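Local structure of dihydrodipicolinate synthase family protein (Sinorhizobium meliloti, 4DNH) at residues 234-239 against 261-266; 227-232 against 244-249; 34-39 against 249-254; 287-292 against 303-308. The protein is of unknown function but has a TIM-barrel fold and is probably an enzyme related to the dihydrodipicolinate synthase family. All coordinates share one frame; numbering follows the deposited sequence.

In the fold
The chain folds as an eight-stranded TIM barrel, and the four contacts sample its layers. In interaction 3, strand 37-40 and the residue before it meet strand 251-254. It runs from a buried aromatic pair inside the barrel out to a valine set on a guanidinium at the N-terminal end. Interaction 2 shares Gly249 with it and joins strand 226-232 to the loop before strand 251-254, by sparse apolar contact near the surface. Interaction 1 links the helices before and after strand 251-254, and mixes a salt bridge whose hydrogen bond is weak with a buried carboxylate. It touches interaction 3 through Glu239 and Thr254. Interaction 4 is apolar helix packing in the outer layer, joined to interaction 3 where Leu290 meets Ala37.

Interaction 1 of 4, residues 234-239 against 261-266; sequences LSKEKE and AELIAG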
# COMPACT_ATOMS: atom_id res chain seq x y z
N LEU A 234 -10.14 -6.61 2.76
CA LEU A 234 -10.06 -6.82 4.21
C LEU A 234 -11.05 -7.87 4.75
O LEU A 234 -11.60 -7.74 5.84
CB LEU A 234 -10.20 -5.49 4.97
CG LEU A 234 -9.26 -4.33 4.63
CD1 LEU A 234 -9.42 -3.26 5.69
CD2 LEU A 234 -7.80 -4.76 4.52
N SER A 235 -11.27 -8.91 3.94
CA SER A 235 -12.11 -10.04 4.30
C SER A 235 -11.20 -11.25 4.21
O SER A 235 -10.99 -11.81 3.13
CB SER A 235 -13.28 -10.17 3.32
OG SER A 235 -14.44 -10.74 3.93
N LYS A 236 -10.62 -11.63 5.35
CA LYS A 236 -9.63 -12.70 5.43
C LYS A 236 -10.13 -14.07 4.91
O LYS A 236 -9.39 -14.79 4.23
CB LYS A 236 -9.09 -12.77 6.86
CG LYS A 236 -8.62 -14.13 7.33
CD LYS A 236 -8.62 -14.18 8.85
CE LYS A 236 -9.22 -15.48 9.33
NZ LYS A 236 -9.23 -15.57 10.82
N GLU A 237 -11.39 -14.41 5.19
CA GLU A 237 -11.95 -15.65 4.64
C GLU A 237 -12.02 -15.63 3.11
O GLU A 237 -11.89 -16.67 2.47
CB GLU A 237 -13.31 -16.04 5.26
CG GLU A 237 -14.21 -14.88 5.65
CD GLU A 237 -15.04 -14.30 4.50
OE1 GLU A 237 -14.80 -13.12 4.15
OE2 GLU A 237 -15.93 -14.99 3.97
N LYS A 238 -12.21 -14.45 2.54
CA LYS A 238 -12.34 -14.34 1.09
C LYS A 238 -11.01 -14.58 0.37
O LYS A 238 -11.00 -15.15 -0.72
CB LYS A 238 -13.00 -13.03 0.68
CG LYS A 238 -14.53 -13.07 0.74
CD LYS A 238 -15.16 -11.69 0.61
CE LYS A 238 -16.61 -11.70 1.07
NZ LYS A 238 -16.73 -11.87 2.54
N GLU A 239 -9.91 -14.19 1.02
CA GLU A 239 -8.57 -14.40 0.49
C GLU A 239 -8.18 -15.89 0.51
O GLU A 239 -7.66 -16.43 -0.48
CB GLU A 239 -7.54 -13.55 1.25
CG GLU A 239 -6.17 -13.53 0.59
CD GLU A 239 -5.14 -12.65 1.29
OE1 GLU A 239 -5.51 -11.60 1.87
OE2 GLU A 239 -3.93 -12.99 1.23
N ALA A 261 -0.14 -11.07 8.92
CA ALA A 261 0.72 -12.05 9.60
C ALA A 261 0.19 -13.48 9.42
O ALA A 261 0.95 -14.36 9.00
CB ALA A 261 0.87 -11.71 11.08
N GLU A 262 -1.11 -13.67 9.69
CA GLU A 262 -1.78 -14.96 9.53
C GLU A 262 -1.72 -15.47 8.10
O GLU A 262 -1.47 -16.66 7.87
CB GLU A 262 -3.25 -14.88 9.99
CG GLU A 262 -3.98 -16.22 9.93
CD GLU A 262 -5.50 -16.11 10.10
OE1 GLU A 262 -5.97 -15.18 10.79
OE2 GLU A 262 -6.23 -16.99 9.55
N LEU A 263 -1.97 -14.57 7.15
CA LEU A 263 -2.03 -14.93 5.73
C LEU A 263 -0.66 -15.21 5.12
O LEU A 263 -0.52 -16.18 4.36
CB LEU A 263 -2.78 -13.86 4.93
CG LEU A 263 -4.22 -13.56 5.37
CD1 LEU A 263 -4.68 -12.22 4.82
CD2 LEU A 263 -5.14 -14.68 4.93
N ILE A 264 0.34 -14.38 5.44
CA ILE A 264 1.71 -14.56 4.95
C ILE A 264 2.31 -15.90 5.42
O ILE A 264 2.85 -16.66 4.62
CB ILE A 264 2.61 -13.34 5.27
CG1 ILE A 264 2.07 -12.10 4.54
CG2 ILE A 264 4.04 -13.57 4.82
CD1 ILE A 264 2.68 -10.78 4.98
N ALA A 265 2.17 -16.20 6.71
CA ALA A 265 2.58 -17.51 7.27
C ALA A 265 1.80 -18.66 6.62
O ALA A 265 2.34 -19.73 6.39
CB ALA A 265 2.41 -17.53 8.78
N GLY A 266 0.52 -18.43 6.33
CA GLY A 266 -0.30 -19.42 5.64
C GLY A 266 -0.84 -20.56 6.49
O GLY A 266 -0.60 -20.63 7.70
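Glu239 and Leu263 reach each other through different first torsions. In Glu239, CG stands opposite the backbone N (chi1 -170°) and the chain runs out extended. In Leu263, CG lies beside the backbone N instead, opposite the carbonyl carbon (chi1 -58°). The two side chains come from opposite directions. Leu263 CD1 approaches Glu239 OE1 obliquely, 3.1 Å from it, from one side of the carboxylate plane. The same methyl is 3.6 Å from Glu239 CD. The carboxylate is buried, and its oxygens are satisfied by two hydroxyls. OE1 is hydrogen-bonded to Thr254 OG1 and OE2 to Ser272 OG. These bonds fix how the group is turned.

The more open side of the contact is ionic. The end of Lys236 crosses the extended Glu262 at about a right angle. Lys236 NZ is 3.3 Å from Glu262 OE1, which makes a salt bridge with a weak hydrogen bond. Lys236 CE is 3.4 Å from Glu262 OE2. The last methylenes thus lie against the carboxylate together with the ammonium group. Both residues are partly exposed, so the pairing is probably loose. Between the two zones, Lys236 CG is 4.3 Å from Leu263 CD2. From outside the contact, Arg243 NH1 is hydrogen-bonded to Leu263 O, and Ser272 OG more weakly.

Helix 236-243 precedes strand 251-254 and helix 260-265 follows it. The contact therefore pairs two successive helices of the outer layer beside one barrel strand, the beta-alpha repeat arrangement characteristic of a TIM barrel.

Interaction 2 of 4, residues 227-232 against 244-249; sequences DGIKIS and RQLPKG
Ile229 and Leu246 form the tightly packed part of this small contact. Ile229 CG2 meets Leu246 CD1 at 4.1 Å, one methyl against another. The Ile229 torsion (chi1 161°) puts CG1 opposite the backbone N and leaves CG2 on the side that faces the loop. The two side chains meet at a slant. Ile229 is buried and Leu246 partly exposed.

The loose side is at Asp227 and Gly249. Here the backbones are merely near: Asp227 O and Gly249 O are 3.8 Å apart. Both are acceptors and do not bond each other. Asp227 is instead joined through its backbone to Arg251. Its CB is directed away from the loop, and OD2 makes a salt bridge with Arg152 and a hydrogen bond with Tyr253 OH. Gly249 is exposed and has positive phi (77°), where the loop turns into the next strand.

Farther along strand 226-232, Lys230 NZ and Ser232 OG hold a glycerol, probably from the crystallisation liquor. Around the apolar pair, Ile229 also touches Cys215 of helix 208-221 and Met242 of helix 236-243. Leu246 packs on Leu216 and Leu219. The loop side chain thus fills in beside strand 226-232 and against the helix that precedes that strand.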
# COMPACT_ATOMS: atom_id res chain seq x y z
N ASP A 227 1.28 -12.44 -13.13
CA ASP A 227 2.19 -12.83 -12.06
C ASP A 227 1.42 -13.06 -10.76
O ASP A 227 1.69 -14.02 -10.04
CB ASP A 227 3.29 -11.78 -11.87
CG ASP A 227 4.23 -12.10 -10.70
OD1 ASP A 227 5.12 -12.98 -10.85
OD2 ASP A 227 4.11 -11.45 -9.64
N GLY A 228 0.45 -12.19 -10.47
CA GLY A 228 -0.37 -12.34 -9.27
C GLY A 228 -1.62 -11.49 -9.15
O GLY A 228 -1.94 -10.70 -10.04
N ILE A 229 -2.34 -11.67 -8.04
CA ILE A 229 -3.49 -10.81 -7.72
C ILE A 229 -3.32 -10.26 -6.31
O ILE A 229 -2.94 -11.00 -5.39
CB ILE A 229 -4.87 -11.51 -7.91
CG1 ILE A 229 -5.97 -10.79 -7.15
CG2 ILE A 229 -4.84 -12.97 -7.45
CD1 ILE A 229 -7.34 -10.96 -7.74
N LYS A 230 -3.54 -8.95 -6.16
CA LYS A 230 -3.59 -8.31 -4.85
C LYS A 230 -5.04 -8.04 -4.48
O LYS A 230 -5.75 -7.33 -5.20
CB LYS A 230 -2.82 -6.99 -4.82
CG LYS A 230 -3.02 -6.18 -3.55
CD LYS A 230 -2.40 -4.79 -3.62
CE LYS A 230 -2.79 -3.97 -2.39
NZ LYS A 230 -2.17 -2.62 -2.30
N ILE A 231 -5.47 -8.61 -3.37
CA ILE A 231 -6.82 -8.39 -2.92
C ILE A 231 -6.81 -7.47 -1.69
O ILE A 231 -6.05 -7.70 -0.73
CB ILE A 231 -7.57 -9.74 -2.71
CG1 ILE A 231 -9.08 -9.50 -2.66
CG2 ILE A 231 -7.05 -10.50 -1.49
CD1 ILE A 231 -9.91 -10.76 -2.77
N SER A 232 -7.63 -6.42 -1.78
CA SER A 232 -7.75 -5.39 -0.76
C SER A 232 -9.21 -5.23 -0.36
O SER A 232 -9.81 -4.17 -0.55
CB SER A 232 -7.23 -4.06 -1.29
OG SER A 232 -5.82 -4.05 -1.34
N ARG A 244 -6.69 -20.68 -2.90
CA ARG A 244 -6.75 -22.13 -3.10
C ARG A 244 -7.26 -22.51 -4.49
O ARG A 244 -6.99 -23.62 -4.98
CB ARG A 244 -7.60 -22.79 -2.00
CG ARG A 244 -6.96 -22.71 -0.61
CD ARG A 244 -7.95 -23.02 0.52
NE ARG A 244 -7.30 -22.96 1.83
CZ ARG A 244 -7.80 -23.43 2.97
NH1 ARG A 244 -8.98 -24.03 3.00
NH2 ARG A 244 -7.10 -23.31 4.08
N GLN A 245 -7.98 -21.59 -5.12
CA GLN A 245 -8.54 -21.78 -6.46
C GLN A 245 -7.68 -21.15 -7.55
O GLN A 245 -8.01 -21.24 -8.73
CB GLN A 245 -9.95 -21.20 -6.54
CG GLN A 245 -10.91 -21.71 -5.49
CD GLN A 245 -12.36 -21.42 -5.85
OE1 GLN A 245 -13.04 -20.66 -5.17
NE2 GLN A 245 -12.82 -22.02 -6.94
N LEU A 246 -6.58 -20.51 -7.15
CA LEU A 246 -5.63 -19.86 -8.07
C LEU A 246 -4.86 -20.84 -8.98
O LEU A 246 -4.39 -21.88 -8.51
CB LEU A 246 -4.65 -19.01 -7.25
CG LEU A 246 -4.68 -17.47 -7.24
CD1 LEU A 246 -6.06 -16.85 -7.40
CD2 LEU A 246 -4.00 -16.94 -5.99
N PRO A 247 -4.72 -20.51 -10.28
CA PRO A 247 -3.96 -21.35 -11.25
C PRO A 247 -2.47 -21.47 -10.91
O PRO A 247 -1.92 -20.61 -10.24
CB PRO A 247 -4.10 -20.59 -12.57
CG PRO A 247 -5.23 -19.63 -12.38
CD PRO A 247 -5.25 -19.29 -10.92
N LYS A 248 -1.84 -22.53 -11.40
CA LYS A 248 -0.38 -22.73 -11.27
C LYS A 248 0.44 -21.48 -11.67
O LYS A 248 0.29 -20.94 -12.76
CB LYS A 248 0.03 -24.00 -12.06
CG LYS A 248 1.37 -23.97 -12.79
CD LYS A 248 2.55 -24.35 -11.90
CE LYS A 248 3.86 -24.26 -12.66
NZ LYS A 248 5.03 -24.43 -11.76
N GLY A 249 1.29 -21.01 -10.75
CA GLY A 249 2.19 -19.88 -11.02
C GLY A 249 1.57 -18.48 -11.00
O GLY A 249 2.17 -17.51 -11.48

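Interaction 3 of 4, residues 34-39 against 249-254; sequences SRVAFA and GVRMYT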
# COMPACT_ATOMS: atom_id res chain seq x y z
N SER A 34 11.48 -16.11 2.20
CA SER A 34 10.77 -17.19 1.53
C SER A 34 9.43 -16.67 1.02
O SER A 34 8.52 -17.46 0.77
CB SER A 34 10.55 -18.37 2.48
OG SER A 34 9.81 -17.99 3.62
N ARG A 35 9.32 -15.35 0.88
CA ARG A 35 8.13 -14.70 0.34
C ARG A 35 8.54 -13.59 -0.60
O ARG A 35 9.65 -13.06 -0.48
CB ARG A 35 7.30 -14.09 1.47
CG ARG A 35 6.74 -15.07 2.48
CD ARG A 35 5.57 -15.85 1.93
NE ARG A 35 5.06 -16.81 2.91
CZ ARG A 35 5.51 -18.06 3.04
NH1 ARG A 35 6.47 -18.51 2.25
NH2 ARG A 35 4.99 -18.85 3.96
N VAL A 36 7.65 -13.23 -1.53
CA VAL A 36 7.76 -12.00 -2.33
C VAL A 36 6.92 -10.86 -1.71
O VAL A 36 5.68 -10.88 -1.76
CB VAL A 36 7.33 -12.22 -3.79
CG1 VAL A 36 7.47 -10.93 -4.60
CG2 VAL A 36 8.16 -13.33 -4.42
N ALA A 37 7.61 -9.87 -1.15
CA ALA A 37 6.99 -8.82 -0.36
C ALA A 37 7.26 -7.45 -0.94
O ALA A 37 8.42 -7.09 -1.13
CB ALA A 37 7.50 -8.87 1.07
N PHE A 38 6.19 -6.71 -1.20
CA PHE A 38 6.25 -5.32 -1.62
C PHE A 38 5.68 -4.45 -0.52
O PHE A 38 4.68 -4.80 0.11
CB PHE A 38 5.33 -5.06 -2.81
CG PHE A 38 5.82 -5.61 -4.11
CD1 PHE A 38 5.48 -6.90 -4.51
CD2 PHE A 38 6.53 -4.81 -4.98
CE1 PHE A 38 5.91 -7.39 -5.73
CE2 PHE A 38 6.95 -5.30 -6.21
CZ PHE A 38 6.64 -6.59 -6.58
N ALA A 39 6.27 -3.28 -0.34
CA ALA A 39 5.58 -2.23 0.37
C ALA A 39 4.99 -1.22 -0.64
O ALA A 39 5.67 -0.78 -1.57
CB ALA A 39 6.52 -1.56 1.35
N GLY A 249 1.29 -21.01 -10.75
CA GLY A 249 2.19 -19.88 -11.02
C GLY A 249 1.57 -18.48 -11.00
O GLY A 249 2.17 -17.51 -11.48
N VAL A 250 0.37 -18.38 -10.45
CA VAL A 250 -0.28 -17.09 -10.24
C VAL A 250 -0.25 -16.84 -8.73
O VAL A 250 -0.94 -17.53 -7.98
CB VAL A 250 -1.73 -17.08 -10.81
CG1 VAL A 250 -2.46 -15.81 -10.42
CG2 VAL A 250 -1.72 -17.23 -12.33
N ARG A 251 0.59 -15.90 -8.29
CA ARG A 251 0.74 -15.63 -6.85
C ARG A 251 -0.44 -14.87 -6.20
O ARG A 251 -1.15 -14.11 -6.87
CB ARG A 251 2.01 -14.85 -6.58
CG ARG A 251 3.31 -15.54 -6.95
CD ARG A 251 4.45 -14.57 -6.69
NE ARG A 251 5.78 -15.15 -6.87
CZ ARG A 251 6.37 -16.02 -6.03
NH1 ARG A 251 5.74 -16.46 -4.93
NH2 ARG A 251 7.59 -16.46 -6.32
N MSE A 252 -0.65 -15.09 -4.90
CA MSE A 252 -1.62 -14.32 -4.11
C MSE A 252 -0.86 -13.30 -3.31
O MSE A 252 -0.10 -13.65 -2.40
CB MSE A 252 -2.43 -15.23 -3.19
CG MSE A 252 -3.33 -14.52 -2.18
SE MSE A 252 -4.71 -13.36 -3.00
CE MSE A 252 -6.05 -14.73 -3.47
N TYR A 253 -1.01 -12.03 -3.67
CA TYR A 253 -0.39 -10.98 -2.88
C TYR A 253 -1.43 -10.45 -1.90
O TYR A 253 -2.47 -9.94 -2.32
CB TYR A 253 0.14 -9.85 -3.77
CG TYR A 253 1.36 -10.21 -4.61
CD1 TYR A 253 2.64 -10.21 -4.05
CD2 TYR A 253 1.24 -10.51 -5.98
CE1 TYR A 253 3.76 -10.52 -4.81
CE2 TYR A 253 2.35 -10.82 -6.74
CZ TYR A 253 3.61 -10.83 -6.16
OH TYR A 253 4.72 -11.15 -6.90
N THR A 254 -1.15 -10.58 -0.61
CA THR A 254 -2.09 -10.07 0.38
C THR A 254 -2.11 -8.53 0.42
O THR A 254 -1.09 -7.87 0.31
CB THR A 254 -1.94 -10.71 1.78
OG1 THR A 254 -3.13 -10.45 2.52
CG2 THR A 254 -0.74 -10.18 2.57
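Val36 meets both Arg251 and Tyr253 at the N-terminal end of the TIM barrel. Strands 37-40 and 251-254 are not neighbours in the sheet, since strand 273-276 runs between them. Their side chains meet past this intervening strand, with the aromatic pair buried. The two methyls of Val36 divide the work. CG2 sits over the centre of one face of the Arg251 guanidinium, 3.6 Å from Arg251 CZ. CG1 lies in plane at the edge of the Tyr253 ring, 3.7 Å from Tyr253 CE1. Val36 CG1 stands opposite its backbone N, which splits the methyls between the two partners.

Phe38 adds an aromatic pair. Its edge is directed at the face of Tyr253 in an offset edge-to-face stack. The centroids of the Phe38 and Tyr253 rings are 5.8 Å apart and the planes stand at 71°. The closest atoms are Phe38 CE1 and Tyr253 CE1, at 3.9 Å.

The second shell holds these groups in place. Asp273, on the strand between and outside both segments, serves both sides. Arg251 NH1 forms a salt bridge with Asp273 OD2, while Asp273 OD1 accepts from Val36 N. The valine and the guanidinium beneath it thus share one anchor. Tyr253 OH is hydrogen-bonded to Asp227 OD2, which ties the ring to strand 226-232. Leu275 touches both rings.

Just before Val36 the chain is pinned by Arg35, whose NE bonds the carbonyl of Ile264. Arg35 NH1 donates to Ser34 O over 2.7 Å in a bent bond (N-H...O 141°), from 46° above the carbonyl plane.

Interaction 4 of 4, residues 287-292 against 303-308; sequences SAALEA and ELLEPT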
# COMPACT_ATOMS: atom_id res chain seq x y z
N SER A 287 10.76 -6.64 7.38
CA SER A 287 12.00 -7.17 6.88
C SER A 287 12.55 -8.21 7.86
O SER A 287 12.79 -9.36 7.48
CB SER A 287 13.00 -6.03 6.67
OG SER A 287 14.29 -6.53 6.34
N ALA A 288 12.72 -7.82 9.13
CA ALA A 288 13.25 -8.73 10.15
C ALA A 288 12.43 -10.01 10.28
O ALA A 288 12.98 -11.08 10.50
CB ALA A 288 13.35 -8.02 11.50
N ALA A 289 11.12 -9.88 10.12
CA ALA A 289 10.23 -11.03 10.27
C ALA A 289 10.21 -11.91 9.03
O ALA A 289 10.16 -13.13 9.14
CB ALA A 289 8.83 -10.57 10.65
N LEU A 290 10.25 -11.30 7.86
CA LEU A 290 10.36 -12.06 6.62
C LEU A 290 11.66 -12.85 6.56
O LEU A 290 11.72 -13.91 5.93
CB LEU A 290 10.24 -11.15 5.40
CG LEU A 290 8.86 -10.55 5.11
CD1 LEU A 290 8.98 -9.42 4.11
CD2 LEU A 290 7.86 -11.58 4.62
N GLU A 291 12.71 -12.35 7.21
CA GLU A 291 13.95 -13.09 7.31
C GLU A 291 13.78 -14.33 8.18
O GLU A 291 14.17 -15.43 7.79
CB GLU A 291 15.09 -12.22 7.84
CG GLU A 291 16.43 -12.95 7.85
CD GLU A 291 17.52 -12.22 8.61
OE1 GLU A 291 17.29 -11.08 9.09
OE2 GLU A 291 18.63 -12.78 8.72
N ALA A 292 13.19 -14.15 9.36
CA ALA A 292 12.91 -15.26 10.28
C ALA A 292 12.04 -16.34 9.61
O ALA A 292 12.34 -17.53 9.71
CB ALA A 292 12.28 -14.76 11.56
N GLU A 303 6.53 -13.44 16.81
CA GLU A 303 7.03 -12.59 17.90
C GLU A 303 7.28 -11.16 17.43
O GLU A 303 7.02 -10.21 18.16
CB GLU A 303 8.33 -13.15 18.47
CG GLU A 303 8.17 -14.23 19.53
CD GLU A 303 9.49 -14.89 19.92
OE1 GLU A 303 10.56 -14.35 19.54
OE2 GLU A 303 9.46 -15.94 20.60
N LEU A 304 7.81 -11.03 16.21
CA LEU A 304 8.09 -9.73 15.61
C LEU A 304 6.83 -9.06 15.03
O LEU A 304 6.62 -7.85 15.21
CB LEU A 304 9.17 -9.88 14.53
CG LEU A 304 10.64 -10.17 14.93
CD1 LEU A 304 11.45 -10.64 13.73
CD2 LEU A 304 11.34 -8.98 15.57
N LEU A 305 5.99 -9.84 14.35
CA LEU A 305 4.90 -9.26 13.58
C LEU A 305 3.61 -9.07 14.37
O LEU A 305 2.98 -8.01 14.26
CB LEU A 305 4.66 -10.06 12.31
CG LEU A 305 4.61 -9.36 10.95
CD1 LEU A 305 5.60 -8.20 10.78
CD2 LEU A 305 4.81 -10.38 9.84
N GLU A 306 3.23 -10.05 15.18
CA GLU A 306 1.99 -9.94 15.97
C GLU A 306 1.83 -8.63 16.75
O GLU A 306 0.72 -8.13 16.85
CB GLU A 306 1.76 -11.15 16.91
CG GLU A 306 0.91 -12.26 16.30
CD GLU A 306 1.01 -13.59 17.05
OE1 GLU A 306 1.62 -13.63 18.14
OE2 GLU A 306 0.47 -14.61 16.56
N PRO A 307 2.92 -8.06 17.30
CA PRO A 307 2.77 -6.75 17.97
C PRO A 307 2.44 -5.55 17.03
O PRO A 307 1.86 -4.55 17.46
CB PRO A 307 4.15 -6.56 18.63
CG PRO A 307 4.65 -7.96 18.85
CD PRO A 307 4.24 -8.65 17.58
N THR A 308 2.79 -5.68 15.76
CA THR A 308 2.46 -4.65 14.80
C THR A 308 0.99 -4.70 14.43
O THR A 308 0.39 -3.67 14.10
CB THR A 308 3.29 -4.80 13.51
OG1 THR A 308 2.85 -5.97 12.81
CG2 THR A 308 4.79 -4.90 13.84
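Ala288 presents the flat group of this contact, its peptide carbonyl, and Leu304 CD1 lies over one face of it. The methyl is 3.6 Å from Ala288 O and about as far from the carbonyl carbon. It lies above the plane, nearly over the carbonyl carbon. It also meets Ala288 CB at 3.9 Å and Ala289 CA at 3.7 Å. Leu304 CG stands opposite its own carbonyl carbon (chi1 -71°), which sends the branch across to the backbone of the other helix.

Ala289 is the small residue that allows the close approach. Its CB meets Leu304 CB at 4.0 Å, and the two CA atoms are 5.9 Å apart. Both methyls of Leu305 come to the same CB from another direction. Leu305 CD1 is 4.0 Å from Ala289 CB. The CB of Leu305 does not point at the helix, but its end bends back toward it.

Helices 283-294 and 298-305 follow each other in the chain after barrel strand 273-276, and they pack in the outer helical layer of the TIM barrel. Helix 283-294 lies against the barrel through Leu290, which meets Ala37. Phe301, one turn before Leu305, also touches Ala289.

The Leu305 carbonyl is gripped twice. Thr308 N reaches Leu305 O at 2.8 Å. Thr308 OG1 also donates to it, in the carbonyl plane and on a lone pair, and has a further hydrogen bond to Tyr260 OH.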